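Local coordinates for CysQ, sulfite synthesis pathway protein (Bacteroides thetaiotaomicron VPI-5482, PDB 3B8B) that probably hydrolyses adenosine 3',5'-bisphosphate to AMP and phosphate with the help of magnesium, as a bacterial member of the inositol monophosphatase superfamily, at residues 119-124 and 223-228; 66-71 and 104-109; 97-102 and 127-132; 244-249 and 277-282. All blocks are in the same frame, centred on the assembly; numbering follows the deposited sequence. Where two conformers were deposited one is given.

Interaction 1. Residues 119-124 and 223-228; sequences EFTVNI and SSIKIC. With SO4 (sulfate ion), chain B.
T121 and S224 each carry their hydroxyl between the backbone N and the carbonyl carbon (chi1 59° and 56°), while S223 turns OG anti to its N, and these rotations gather three hydroxyls into one cluster. The setting is the inositol monophosphatase fold, where strand 121-128 of the mixed sheet meets the loop that leads into helix 225-232. T121 OG1 sits 2.6 Å from S223 OG and 3.2 Å from S224 OG. S223 OG also bonds to D108, a predicted magnesium ligand, so S223 is well placed to position that carboxylate from the second shell.

N123 illustrates how a buried amide can be fixed from both ends. Its ND2 donates to T121 OG1 at 2.8 Å, tilted out of the amide plane, while its OD1 accepts from S224 OG at 2.8 Å on a lone pair in the carbonyl plane, with a C=O...O angle of 132°. Rotation of the amide is thereby restrained. Beside this polar patch I225 adds an apolar one, its CG1 3.8 Å from T121 CG2 and its CD1 lying against E119 CB; the carboxylate of E119 turns to the backbone N of G222. In the helix the bent chain of K226 curls back, its NZ donating to S223 O at 2.8 Å and to O4 of a bound sulfate at 3.0 Å.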
loop_
_atom_site.group_PDB
_atom_site.type_symbol
_atom_site.label_atom_id
_atom_site.label_comp_id
_atom_site.label_asym_id
_atom_site.label_seq_id
_atom_site.Cartn_x
_atom_site.Cartn_y
_atom_site.Cartn_z
ATOM N N GLU A 119 10.079 0.655 -8.082
ATOM C CA GLU A 119 8.711 0.988 -7.615
ATOM C C GLU A 119 8.153 -0.049 -6.633
ATOM O O GLU A 119 7.037 -0.548 -6.763
ATOM C CB GLU A 119 7.787 1.269 -8.796
ATOM C CG GLU A 119 8.266 2.512 -9.573
ATOM C CD GLU A 119 7.418 2.869 -10.790
ATOM O OE1 GLU A 119 6.377 2.215 -11.018
ATOM O OE2 GLU A 119 7.790 3.846 -11.530
ATOM N N PHE A 120 9.003 -0.384 -5.675
ATOM C CA PHE A 120 8.609 -1.203 -4.513
ATOM C C PHE A 120 8.156 -0.264 -3.384
ATOM O O PHE A 120 8.445 0.937 -3.396
ATOM C CB PHE A 120 9.752 -2.109 -4.076
ATOM C CG PHE A 120 11.066 -1.381 -3.864
ATOM C CD1 PHE A 120 11.369 -0.759 -2.656
ATOM C CD2 PHE A 120 11.988 -1.299 -4.909
ATOM C CE1 PHE A 120 12.569 -0.089 -2.483
ATOM C CE2 PHE A 120 13.183 -0.641 -4.728
ATOM C CZ PHE A 120 13.463 -0.008 -3.550
ATOM N N THR A 121 7.435 -0.830 -2.408
ATOM C CA THR A 121 6.772 -0.030 -1.392
ATOM C C THR A 121 6.812 -0.712 -0.019
ATOM O O THR A 121 6.950 -1.938 0.097
ATOM C CB THR A 121 5.272 0.161 -1.727
ATOM O OG1 THR A 121 4.650 -1.134 -1.819
ATOM C CG2 THR A 121 5.062 0.934 -3.050
ATOM N N VAL A 122 6.666 0.115 1.004
ATOM C CA VAL A 122 6.364 -0.321 2.366
ATOM C C VAL A 122 4.868 -0.081 2.581
ATOM O O VAL A 122 4.358 0.993 2.207
ATOM C CB VAL A 122 7.168 0.496 3.397
ATOM C CG1 VAL A 122 6.922 -0.036 4.818
ATOM C CG2 VAL A 122 8.687 0.490 3.076
ATOM N N ASN A 123 4.170 -1.062 3.172
ATOM C CA ASN A 123 2.708 -1.024 3.320
ATOM C C ASN A 123 2.305 -1.323 4.766
ATOM O O ASN A 123 2.627 -2.400 5.283
ATOM C CB ASN A 123 2.001 -2.026 2.394
ATOM C CG ASN A 123 2.306 -1.761 0.941
ATOM O OD1 ASN A 123 1.529 -1.118 0.263
ATOM N ND2 ASN A 123 3.491 -2.215 0.487
ATOM N N ILE A 124 1.651 -0.358 5.411
ATOM C CA ILE A 124 1.155 -0.505 6.807
ATOM C C ILE A 124 -0.308 -0.053 6.890
ATOM O O ILE A 124 -0.624 1.077 6.528
ATOM C CB ILE A 124 2.009 0.283 7.799
ATOM C CG1 ILE A 124 3.460 -0.229 7.793
ATOM C CG2 ILE A 124 1.414 0.149 9.232
ATOM C CD1 ILE A 124 4.388 0.654 8.657
ATOM N N SER A 223 3.811 -2.255 -7.717
ATOM C CA SER A 223 3.333 -2.519 -6.347
ATOM C C SER A 223 2.007 -1.787 -6.102
ATOM O O SER A 223 1.158 -1.630 -6.996
ATOM C CB SER A 223 4.467 -2.158 -5.367
ATOM O OG SER A 223 4.111 -2.375 -4.018
ATOM N N SER A 224 1.814 -1.357 -4.872
ATOM C CA SER A 224 0.587 -0.703 -4.457
ATOM C C SER A 224 0.451 0.741 -4.909
ATOM O O SER A 224 -0.561 1.396 -4.640
ATOM C CB SER A 224 0.460 -0.801 -2.945
ATOM O OG SER A 224 1.625 -0.234 -2.376
ATOM N N ILE A 225 1.449 1.280 -5.613
ATOM C CA ILE A 225 1.315 2.598 -6.213
ATOM C C ILE A 225 0.088 2.566 -7.148
ATOM O O ILE A 225 -0.566 3.579 -7.358
ATOM C CB ILE A 225 2.588 3.006 -6.988
ATOM C CG1 ILE A 225 3.809 2.956 -6.075
ATOM C CG2 ILE A 225 2.395 4.381 -7.603
ATOM C CD1 ILE A 225 5.143 3.206 -6.786
ATOM N N LYS A 226 -0.203 1.393 -7.701
ATOM C CA LYS A 226 -1.368 1.273 -8.607
ATOM C C LYS A 226 -2.674 1.639 -7.911
ATOM O O LYS A 226 -3.561 2.237 -8.517
ATOM C CB LYS A 226 -1.436 -0.121 -9.210
ATOM C CG LYS A 226 -0.258 -0.384 -10.171
ATOM C CD LYS A 226 -0.326 -1.692 -10.931
ATOM C CE LYS A 226 -0.013 -2.866 -10.058
ATOM N NZ LYS A 226 1.390 -2.856 -9.523
ATOM N N ILE A 227 -2.779 1.311 -6.626
ATOM C CA ILE A 227 -3.965 1.667 -5.848
ATOM C C ILE A 227 -3.938 3.176 -5.599
ATOM O O ILE A 227 -4.955 3.881 -5.725
ATOM C CB ILE A 227 -4.025 0.891 -4.508
ATOM C CG1 ILE A 227 -4.046 -0.649 -4.721
ATOM C CG2 ILE A 227 -5.272 1.385 -3.702
ATOM C CD1 ILE A 227 -3.867 -1.442 -3.429
ATOM N N CYS A 228 -2.745 3.686 -5.272
ATOM C CA CYS A 228 -2.540 5.109 -5.043
ATOM C C CYS A 228 -2.888 5.985 -6.239
ATOM O O CYS A 228 -3.391 7.079 -6.072
ATOM C CB CYS A 228 -1.112 5.400 -4.591
ATOM S SG CYS A 228 -0.712 4.624 -2.985
HETATM S S SO4 B . 2.744 -5.964 -8.419
HETATM O O1 SO4 B . 1.512 -5.420 -7.839
HETATM O O2 SO4 B . 3.767 -5.971 -7.364
HETATM O O3 SO4 B . 2.499 -7.373 -8.802
HETATM O O4 SO4 B . 3.189 -5.291 -9.592
#

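Interaction 2. Residues 66-71 and 104-109; sequences KAHEAI and VDPLDG. With SO4 (sulfate ion), chain D.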
loop_
_atom_site.group_PDB
_atom_site.type_symbol
_atom_site.label_atom_id
_atom_site.label_comp_id
_atom_site.label_asym_id
_atom_site.label_seq_id
_atom_site.Cartn_x
_atom_site.Cartn_y
_atom_site.Cartn_z
ATOM N N LYS A 66 15.136 -6.407 7.634
ATOM C CA LYS A 66 15.484 -5.172 8.349
ATOM C C LYS A 66 14.286 -4.204 8.374
ATOM O O LYS A 66 14.067 -3.490 9.367
ATOM C CB LYS A 66 16.726 -4.512 7.753
ATOM C CG LYS A 66 17.980 -5.364 7.941
ATOM C CD LYS A 66 19.255 -4.552 7.941
ATOM C CE LYS A 66 20.468 -5.354 8.487
ATOM N NZ LYS A 66 20.489 -5.596 9.977
ATOM N N ALA A 67 13.520 -4.180 7.282
ATOM C CA ALA A 67 12.304 -3.365 7.210
ATOM C C ALA A 67 11.289 -3.828 8.241
ATOM O O ALA A 67 10.698 -3.015 8.960
ATOM C CB ALA A 67 11.698 -3.412 5.783
ATOM N N HIS A 68 11.075 -5.136 8.294
ATOM C CA HIS A 68 10.155 -5.724 9.275
ATOM C C HIS A 68 10.563 -5.340 10.690
ATOM O O HIS A 68 9.742 -4.907 11.490
ATOM C CB HIS A 68 10.085 -7.233 9.132
ATOM C CG HIS A 68 9.301 -7.889 10.218
ATOM N ND1 HIS A 68 7.937 -8.040 10.171
ATOM C CD2 HIS A 68 9.697 -8.373 11.410
ATOM C CE1 HIS A 68 7.527 -8.601 11.295
ATOM N NE2 HIS A 68 8.579 -8.835 12.054
ATOM N N GLU A 69 11.846 -5.477 10.989
ATOM C CA GLU A 69 12.352 -5.191 12.331
ATOM C C GLU A 69 12.122 -3.730 12.700
ATOM O O GLU A 69 11.714 -3.436 13.833
ATOM C CB GLU A 69 13.835 -5.568 12.402
ATOM C CG GLU A 69 14.033 -7.078 12.438
ATOM C CD GLU A 69 15.503 -7.522 12.309
ATOM O OE1 GLU A 69 16.388 -6.643 12.102
ATOM O OE2 GLU A 69 15.749 -8.765 12.395
ATOM N N ALA A 70 12.374 -2.818 11.750
ATOM C CA ALA A 70 12.176 -1.381 11.960
ATOM C C ALA A 70 10.711 -1.071 12.244
ATOM O O ALA A 70 10.376 -0.265 13.118
ATOM C CB ALA A 70 12.666 -0.573 10.735
ATOM N N ILE A 71 9.838 -1.728 11.503
ATOM C CA ILE A 71 8.407 -1.483 11.644
ATOM C C ILE A 71 7.902 -2.000 12.988
ATOM O O ILE A 71 7.241 -1.259 13.698
ATOM C CB ILE A 71 7.620 -2.127 10.491
ATOM C CG1 ILE A 71 7.946 -1.402 9.179
ATOM C CG2 ILE A 71 6.113 -2.131 10.797
ATOM C CD1 ILE A 71 7.479 -2.189 7.917
ATOM N N VAL A 104 0.659 -5.670 7.582
ATOM C CA VAL A 104 1.904 -5.053 7.091
ATOM C C VAL A 104 2.618 -5.879 6.032
ATOM O O VAL A 104 2.749 -7.088 6.182
ATOM C CB VAL A 104 2.872 -4.880 8.279
ATOM C CG1 VAL A 104 4.257 -4.397 7.810
ATOM C CG2 VAL A 104 2.262 -3.910 9.323
ATOM N N ASP A 105 3.059 -5.226 4.962
ATOM C CA ASP A 105 4.077 -5.804 4.088
ATOM C C ASP A 105 5.262 -4.856 4.090
ATOM O O ASP A 105 5.182 -3.770 3.530
ATOM C CB ASP A 105 3.606 -6.069 2.667
ATOM C CG ASP A 105 4.643 -6.853 1.850
ATOM O OD1 ASP A 105 5.776 -7.065 2.334
ATOM O OD2 ASP A 105 4.293 -7.297 0.712
ATOM N N PRO A 106 6.341 -5.262 4.744
ATOM C CA PRO A 106 7.502 -4.355 4.849
ATOM C C PRO A 106 8.134 -3.987 3.512
ATOM O O PRO A 106 8.753 -2.927 3.396
ATOM C CB PRO A 106 8.498 -5.151 5.717
ATOM C CG PRO A 106 7.642 -6.139 6.450
ATOM C CD PRO A 106 6.575 -6.520 5.469
ATOM N N LEU A 107 7.982 -4.839 2.503
ATOM C CA LEU A 107 8.625 -4.600 1.208
ATOM C C LEU A 107 7.836 -5.380 0.154
ATOM O O LEU A 107 8.073 -6.590 -0.065
ATOM C CB LEU A 107 10.086 -5.020 1.234
ATOM C CG LEU A 107 10.979 -4.554 0.076
ATOM C CD1 LEU A 107 12.436 -5.011 0.304
ATOM C CD2 LEU A 107 10.458 -4.967 -1.272
ATOM N N ASP A 108 6.902 -4.685 -0.474
ATOM C CA ASP A 108 6.136 -5.249 -1.596
ATOM C C ASP A 108 6.774 -4.852 -2.924
ATOM O O ASP A 108 7.175 -3.704 -3.121
ATOM C CB ASP A 108 4.691 -4.792 -1.621
ATOM C CG ASP A 108 3.884 -5.504 -2.714
ATOM O OD1 ASP A 108 3.958 -6.754 -2.786
ATOM O OD2 ASP A 108 3.293 -4.796 -3.537
ATOM N N GLY A 109 6.805 -5.795 -3.860
ATOM C CA GLY A 109 7.369 -5.532 -5.187
ATOM C C GLY A 109 8.710 -6.170 -5.353
ATOM O O GLY A 109 9.749 -5.520 -5.541
HETATM S S SO4 D . 8.419 -11.456 14.601
HETATM O O1 SO4 D . 8.538 -12.083 15.919
HETATM O O2 SO4 D . 9.466 -12.006 13.743
HETATM O O3 SO4 D . 7.100 -11.756 14.038
HETATM O O4 SO4 D . 8.582 -10.003 14.730
#
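A67 and P106 make the tight centre of this contact, with A67 CB set 3.6 Å from P106 CB. The proline ring lies close over the helix backbone as well, its CB 3.6 Å from H68 N. Deeper in, I71 crosses the proline at about a right angle and brings CD1 within 3.8 Å of P106 CB; the same methyl meets V104 CG1 tip to tip at 3.9 Å. The single methyl of A67 probably helps the ring come this close, and helix 20-43 covers A67 and I71 from another side.

P106 belongs to the DPLDGT sequence characteristic of the inositol monophosphatase family, whose D105, L107 and D108 are predicted to bind magnesium. The chain turns a corner here, and D105 OD1 accepts from L107 N at 3.1 Å in an Asx turn, met from above the carboxylate plane.

Toward the partly exposed side the packing gives way to polar contacts. H68 runs alongside P106, CB against CG, and CG anti to the backbone N (chi1 173°) places the ring with its edge beside P106 CG. There ND1 is bonded to S84, and NE2 donates almost straight to O4 of a sulfate at 2.9 Å, in the plane of the ring; K88 N binds the same ion.

Interaction 3. Residues 97-102 and 127-132; sequences GWDTLW and VQNAVP
D99 approaches N129 at the open end of an antiparallel pairing in the mixed sheet, where strand 100-108 pairs with the 121-128 arm of the hairpin that 131-139 completes. A type I' turn from Q128 to V131 closes that hairpin. D99 O accepts from N129 N at 2.8 Å, and one water joins the two side chains by donating to D99 OD1 at 2.8 Å and to N129 OD1 at 2.9 Å. A second water links D99 O with A130 N.

Next along the strand, T100 faces Q128 in a non-hydrogen-bonded pair, both side chains pointing to one face of the sheet. OG1 of T100 may receive Q128 NE2, doubtfully, since Q128 has two conformers. L101 then forms the hydrogen-bonded pair with V127, through L101 N to V127 O at 3.0 Å and V127 N to L101 O at 2.8 Å. On the opposite face CG of L101, between backbone N and carbonyl carbon (chi1 73°), turns CD2 alongside V127, 3.9 Å from V127 CB.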
loop_
_atom_site.group_PDB
_atom_site.type_symbol
_atom_site.label_atom_id
_atom_site.label_comp_id
_atom_site.label_asym_id
_atom_site.label_seq_id
_atom_site.Cartn_x
_atom_site.Cartn_y
_atom_site.Cartn_z
ATOM N N GLY A 97 -9.436 -13.576 16.795
ATOM C CA GLY A 97 -10.047 -12.744 17.829
ATOM C C GLY A 97 -9.521 -11.323 17.920
ATOM O O GLY A 97 -9.920 -10.587 18.823
ATOM N N TRP A 98 -8.621 -10.942 17.021
ATOM C CA TRP A 98 -8.112 -9.568 16.973
ATOM C C TRP A 98 -9.072 -8.719 16.171
ATOM O O TRP A 98 -9.048 -8.772 14.922
ATOM C CB TRP A 98 -6.750 -9.517 16.290
ATOM C CG TRP A 98 -5.667 -10.274 16.947
ATOM C CD1 TRP A 98 -5.682 -10.844 18.199
ATOM C CD2 TRP A 98 -4.367 -10.529 16.407
ATOM N NE1 TRP A 98 -4.480 -11.452 18.446
ATOM C CE2 TRP A 98 -3.651 -11.265 17.369
ATOM C CE3 TRP A 98 -3.742 -10.213 15.194
ATOM C CZ2 TRP A 98 -2.328 -11.681 17.162
ATOM C CZ3 TRP A 98 -2.430 -10.622 14.993
ATOM C CH2 TRP A 98 -1.744 -11.362 15.970
ATOM N N ASP A 99 -9.896 -7.922 16.845
ATOM C CA ASP A 99 -10.822 -7.028 16.146
ATOM C C ASP A 99 -10.093 -5.860 15.473
ATOM O O ASP A 99 -10.559 -5.345 14.455
ATOM C CB ASP A 99 -11.855 -6.460 17.091
ATOM C CG ASP A 99 -12.739 -7.536 17.710
ATOM O OD1 ASP A 99 -13.086 -8.522 17.009
ATOM O OD2 ASP A 99 -13.072 -7.372 18.899
ATOM N N THR A 100 -8.973 -5.445 16.061
ATOM C CA THR A 100 -8.152 -4.374 15.498
ATOM C C THR A 100 -6.722 -4.869 15.440
ATOM O O THR A 100 -6.193 -5.423 16.420
ATOM C CB THR A 100 -8.217 -3.065 16.302
ATOM O OG1 THR A 100 -9.586 -2.705 16.519
ATOM C CG2 THR A 100 -7.474 -1.928 15.579
ATOM N N LEU A 101 -6.114 -4.724 14.267
ATOM C CA LEU A 101 -4.768 -5.228 14.043
ATOM C C LEU A 101 -4.070 -4.444 12.952
ATOM O O LEU A 101 -4.718 -3.849 12.084
ATOM C CB LEU A 101 -4.785 -6.717 13.677
ATOM C CG LEU A 101 -5.293 -7.083 12.273
ATOM C CD1 LEU A 101 -4.861 -8.516 11.882
ATOM C CD2 LEU A 101 -6.800 -6.945 12.208
ATOM N N TRP A 102 -2.740 -4.465 12.998
ATOM C CA TRP A 102 -1.928 -3.958 11.912
ATOM C C TRP A 102 -1.740 -5.081 10.896
ATOM O O TRP A 102 -1.486 -6.227 11.264
ATOM C CB TRP A 102 -0.551 -3.535 12.402
ATOM C CG TRP A 102 -0.571 -2.412 13.387
ATOM C CD1 TRP A 102 -0.386 -2.486 14.745
ATOM C CD2 TRP A 102 -0.760 -1.022 13.087
ATOM N NE1 TRP A 102 -0.460 -1.229 15.299
ATOM C CE2 TRP A 102 -0.704 -0.312 14.316
ATOM C CE3 TRP A 102 -0.970 -0.299 11.900
ATOM C CZ2 TRP A 102 -0.831 1.083 14.378
ATOM C CZ3 TRP A 102 -1.133 1.090 11.976
ATOM C CH2 TRP A 102 -1.046 1.757 13.194
ATOM N N VAL A 127 -6.421 -2.195 10.534
ATOM C CA VAL A 127 -7.695 -2.835 10.161
ATOM C C VAL A 127 -8.555 -2.976 11.429
ATOM O O VAL A 127 -8.054 -3.407 12.475
ATOM C CB VAL A 127 -7.439 -4.191 9.508
ATOM C CG1 VAL A 127 -8.740 -5.014 9.391
ATOM C CG2 VAL A 127 -6.772 -4.002 8.114
ATOM N N GLN A 128 -9.814 -2.558 11.328
ATOM C CA GLN A 128 -10.745 -2.675 12.423
ATOM C C GLN A 128 -12.037 -3.279 11.913
ATOM O O GLN A 128 -12.627 -2.807 10.937
ATOM C CB GLN A 128 -11.003 -1.320 13.067
ATOM C CG GLN A 128 -11.700 -1.412 14.399
ATOM C CD GLN A 128 -11.484 -0.159 15.211
ATOM O OE1 GLN A 128 -11.719 0.961 14.728
ATOM N NE2 GLN A 128 -10.985 -0.323 16.427
ATOM N N ASN A 129 -12.449 -4.359 12.564
ATOM C CA ASN A 129 -13.625 -5.132 12.136
ATOM C C ASN A 129 -13.610 -5.389 10.623
ATOM O O ASN A 129 -14.597 -5.168 9.898
ATOM C CB ASN A 129 -14.894 -4.439 12.599
ATOM C CG ASN A 129 -14.925 -4.266 14.102
ATOM O OD1 ASN A 129 -14.589 -5.191 14.848
ATOM N ND2 ASN A 129 -15.311 -3.080 14.556
ATOM N N ALA A 130 -12.445 -5.839 10.160
ATOM C CA ALA A 130 -12.227 -6.331 8.798
ATOM C C ALA A 130 -12.143 -5.240 7.739
ATOM O O ALA A 130 -12.079 -5.547 6.562
ATOM C CB ALA A 130 -13.285 -7.332 8.406
ATOM N N VAL A 131 -12.128 -3.974 8.172
ATOM C CA VAL A 131 -12.064 -2.826 7.278
ATOM C C VAL A 131 -10.743 -2.071 7.522
ATOM O O VAL A 131 -10.425 -1.768 8.653
ATOM C CB VAL A 131 -13.239 -1.862 7.551
ATOM C CG1 VAL A 131 -13.191 -0.627 6.614
ATOM C CG2 VAL A 131 -14.593 -2.607 7.443
ATOM N N PRO A 132 -10.010 -1.721 6.458
ATOM C CA PRO A 132 -8.815 -0.897 6.635
ATOM C C PRO A 132 -9.221 0.539 6.917
ATOM O O PRO A 132 -9.851 1.191 6.081
ATOM C CB PRO A 132 -8.075 -1.016 5.288
ATOM C CG PRO A 132 -8.915 -1.777 4.437
ATOM C CD PRO A 132 -10.213 -2.075 5.054
HETATM O O HOH W 1 -10.405 -6.859 11.920
HETATM O O HOH W 2 -14.124 -8.001 14.470
#

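Interaction 4. Residues 244-249 and 277-282; sequences TMEWDT and EDLLNP. With SO4 (sulfate ion), chain G.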
loop_
_atom_site.group_PDB
_atom_site.type_symbol
_atom_site.label_atom_id
_atom_site.label_comp_id
_atom_site.label_asym_id
_atom_site.label_seq_id
_atom_site.Cartn_x
_atom_site.Cartn_y
_atom_site.Cartn_z
ATOM N N THR A 244 -3.370 -11.910 -4.831
ATOM C CA THR A 244 -2.548 -10.982 -4.029
ATOM C C THR A 244 -2.867 -11.299 -2.577
ATOM O O THR A 244 -3.815 -11.998 -2.308
ATOM C CB THR A 244 -2.883 -9.515 -4.321
ATOM O OG1 THR A 244 -4.235 -9.223 -3.926
ATOM C CG2 THR A 244 -2.653 -9.139 -5.788
HETATM N N MSE A 245 -2.034 -10.810 -1.656
HETATM C CA MSE A 245 -2.199 -11.035 -0.242
HETATM C C MSE A 245 -2.773 -9.779 0.436
HETATM O O MSE A 245 -2.522 -8.648 0.003
HETATM C CB MSE A 245 -0.855 -11.395 0.429
HETATM C CG MSE A 245 -0.166 -12.602 -0.157
HETATM SE SE MSE A 245 -1.230 -14.210 0.117
HETATM C CE MSE A 245 -0.916 -14.502 1.935
ATOM N N GLU A 246 -3.508 -9.995 1.518
ATOM C CA GLU A 246 -4.131 -8.893 2.270
ATOM C C GLU A 246 -3.189 -7.737 2.572
ATOM O O GLU A 246 -3.560 -6.580 2.472
ATOM C CB GLU A 246 -4.712 -9.370 3.582
ATOM C CG GLU A 246 -5.996 -10.203 3.461
ATOM C CD GLU A 246 -6.629 -10.483 4.803
ATOM O OE1 GLU A 246 -6.316 -9.761 5.795
ATOM O OE2 GLU A 246 -7.477 -11.393 4.884
ATOM N N TRP A 247 -1.972 -8.075 2.973
ATOM C CA TRP A 247 -0.983 -7.061 3.345
ATOM C C TRP A 247 -0.517 -6.193 2.189
ATOM O O TRP A 247 0.053 -5.128 2.411
ATOM C CB TRP A 247 0.215 -7.683 4.083
ATOM C CG TRP A 247 0.769 -8.923 3.556
ATOM C CD1 TRP A 247 1.381 -9.140 2.334
ATOM C CD2 TRP A 247 0.795 -10.165 4.241
ATOM N NE1 TRP A 247 1.767 -10.467 2.245
ATOM C CE2 TRP A 247 1.427 -11.103 3.403
ATOM C CE3 TRP A 247 0.358 -10.573 5.500
ATOM C CZ2 TRP A 247 1.611 -12.430 3.787
ATOM C CZ3 TRP A 247 0.538 -11.894 5.876
ATOM C CH2 TRP A 247 1.152 -12.800 5.016
ATOM N N ASP A 248 -0.749 -6.615 0.938
ATOM C CA ASP A 248 -0.404 -5.766 -0.180
ATOM C C ASP A 248 -1.498 -4.818 -0.640
ATOM O O ASP A 248 -1.242 -3.940 -1.451
ATOM C CB ASP A 248 0.163 -6.606 -1.285
ATOM C CG ASP A 248 1.465 -7.238 -0.849
ATOM O OD1 ASP A 248 2.252 -6.534 -0.124
ATOM O OD2 ASP A 248 1.683 -8.408 -1.127
ATOM N N THR A 249 -2.717 -5.034 -0.145
ATOM C CA THR A 249 -3.810 -4.148 -0.480
ATOM C C THR A 249 -4.337 -3.285 0.671
ATOM O O THR A 249 -4.924 -2.235 0.420
ATOM C CB THR A 249 -5.012 -4.906 -1.088
ATOM O OG1 THR A 249 -5.544 -5.849 -0.172
ATOM C CG2 THR A 249 -4.599 -5.622 -2.420
ATOM N N GLU A 277 -9.652 -16.029 7.194
ATOM C CA GLU A 277 -8.988 -17.298 7.437
ATOM C C GLU A 277 -7.866 -17.521 6.438
ATOM O O GLU A 277 -6.750 -17.907 6.825
ATOM C CB GLU A 277 -9.976 -18.465 7.417
ATOM C CG GLU A 277 -9.296 -19.769 7.749
ATOM C CD GLU A 277 -10.260 -20.824 8.205
ATOM O OE1 GLU A 277 -11.445 -20.778 7.769
ATOM O OE2 GLU A 277 -9.811 -21.683 9.002
ATOM N N ASP A 278 -8.142 -17.226 5.175
ATOM C CA ASP A 278 -7.146 -17.283 4.132
ATOM C C ASP A 278 -6.734 -15.858 3.787
ATOM O O ASP A 278 -7.572 -15.043 3.353
ATOM C CB ASP A 278 -7.695 -17.962 2.884
ATOM C CG ASP A 278 -6.605 -18.320 1.879
ATOM O OD1 ASP A 278 -5.597 -17.608 1.713
ATOM O OD2 ASP A 278 -6.759 -19.381 1.229
ATOM N N LEU A 279 -5.449 -15.550 3.949
ATOM C CA LEU A 279 -4.941 -14.204 3.687
ATOM C C LEU A 279 -4.787 -13.809 2.196
ATOM O O LEU A 279 -4.452 -12.666 1.862
ATOM C CB LEU A 279 -3.620 -13.994 4.443
ATOM C CG LEU A 279 -3.767 -14.051 5.971
ATOM C CD1 LEU A 279 -2.359 -13.962 6.611
ATOM C CD2 LEU A 279 -4.697 -12.935 6.522
ATOM N N LEU A 280 -5.067 -14.741 1.277
ATOM C CA LEU A 280 -5.240 -14.373 -0.118
ATOM C C LEU A 280 -6.458 -13.474 -0.260
ATOM O O LEU A 280 -7.505 -13.755 0.338
ATOM C CB LEU A 280 -5.484 -15.614 -0.996
ATOM C CG LEU A 280 -4.243 -16.397 -1.404
ATOM C CD1 LEU A 280 -4.581 -17.834 -1.829
ATOM C CD2 LEU A 280 -3.521 -15.665 -2.504
ATOM N N ASN A 281 -6.302 -12.426 -1.059
ATOM C CA ASN A 281 -7.431 -11.644 -1.571
ATOM C C ASN A 281 -8.011 -12.385 -2.768
ATOM O O ASN A 281 -7.240 -12.913 -3.587
ATOM C CB ASN A 281 -7.009 -10.263 -2.104
ATOM C CG ASN A 281 -6.446 -9.314 -1.048
ATOM O OD1 ASN A 281 -5.414 -8.616 -1.296
ATOM N ND2 ASN A 281 -7.104 -9.223 0.072
ATOM N N PRO A 282 -9.330 -12.263 -2.980
ATOM C CA PRO A 282 -9.876 -12.555 -4.314
ATOM C C PRO A 282 -9.485 -11.468 -5.308
ATOM O O PRO A 282 -8.843 -10.461 -4.936
ATOM C CB PRO A 282 -11.391 -12.521 -4.090
ATOM C CG PRO A 282 -11.577 -11.532 -2.995
ATOM C CD PRO A 282 -10.359 -11.735 -2.066
HETATM S S SO4 G . -13.194 -15.757 6.616
HETATM O O1 SO4 G . -13.137 -15.912 5.156
HETATM O O2 SO4 G . -13.381 -14.346 6.977
HETATM O O3 SO4 G . -11.955 -16.225 7.209
HETATM O O4 SO4 G . -14.305 -16.558 7.143
HETATM O O HOH W 3 -6.071 -10.338 -5.508
#
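L279 projects across three residues of 244-249 and meets each side chain at about a right angle. Its CB is touched by the CE methyl of M245, a selenomethionine, at 3.7 Å; its CD1 rests 3.6 Å from W247 CZ3, and its CD2 comes 3.6 Å from E246 CD. Both methyls and the CB of L279 are thus engaged, each by a different neighbour. M245 reaches it by bending at chi2 and chi3 (-64° and -75°), a hooked shape that also lays SE 3.8 Å from L280 CD2. The indole of W247 takes M245 CB over one face, toward the rim.

Between these side chains the backbones meet where a short, weakly bonded strand at 244-245 runs antiparallel to the start of strand 280-288, M245 facing L280 as a non-hydrogen-bonded pair. N281 N donates to T244 O at 2.8 Å, and E246 N to L279 O at 2.9 Å. An Asx turn shapes the approach to the strand, with D278 OD1 accepting from L280 N at 2.9 Å.

E246 is buried, and its carboxylate, brushed by a methyl of L279, has its polar partners outside the contact: OE2 forms a salt bridge with K276 and OE1 accepts from N275 N, which probably helps keep it ionised. The chemistry is consistent with the backbone bond at E246 N and the packing round L279 helping to place the start of the helix that carries D248, a predicted magnesium and substrate ligand.

How the interactions relate
From the N terminus, helix 59-75 opens interaction 2, which packs it on the mixed sheet and closes a loop of 32 residues at 104-109. Interaction 3 opens within that loop, at 97-102, and closes at 127-132, so the two cross; it pairs two strands of the sheet. Interaction 1 opens at 119-124, crosses interaction 3 in turn, and after 98 residues joins the sheet to the start of helix 225-232. Interaction 4 follows in series, its 27-residue loop tying helix 246-258 to strand 280-288. Interactions 1, 2 and 4 converge on the predicted metal site, where D105, D108 and D248 bring their carboxylates together, whereas interaction 3 lies toward the other end of strand 100-108, away from that site.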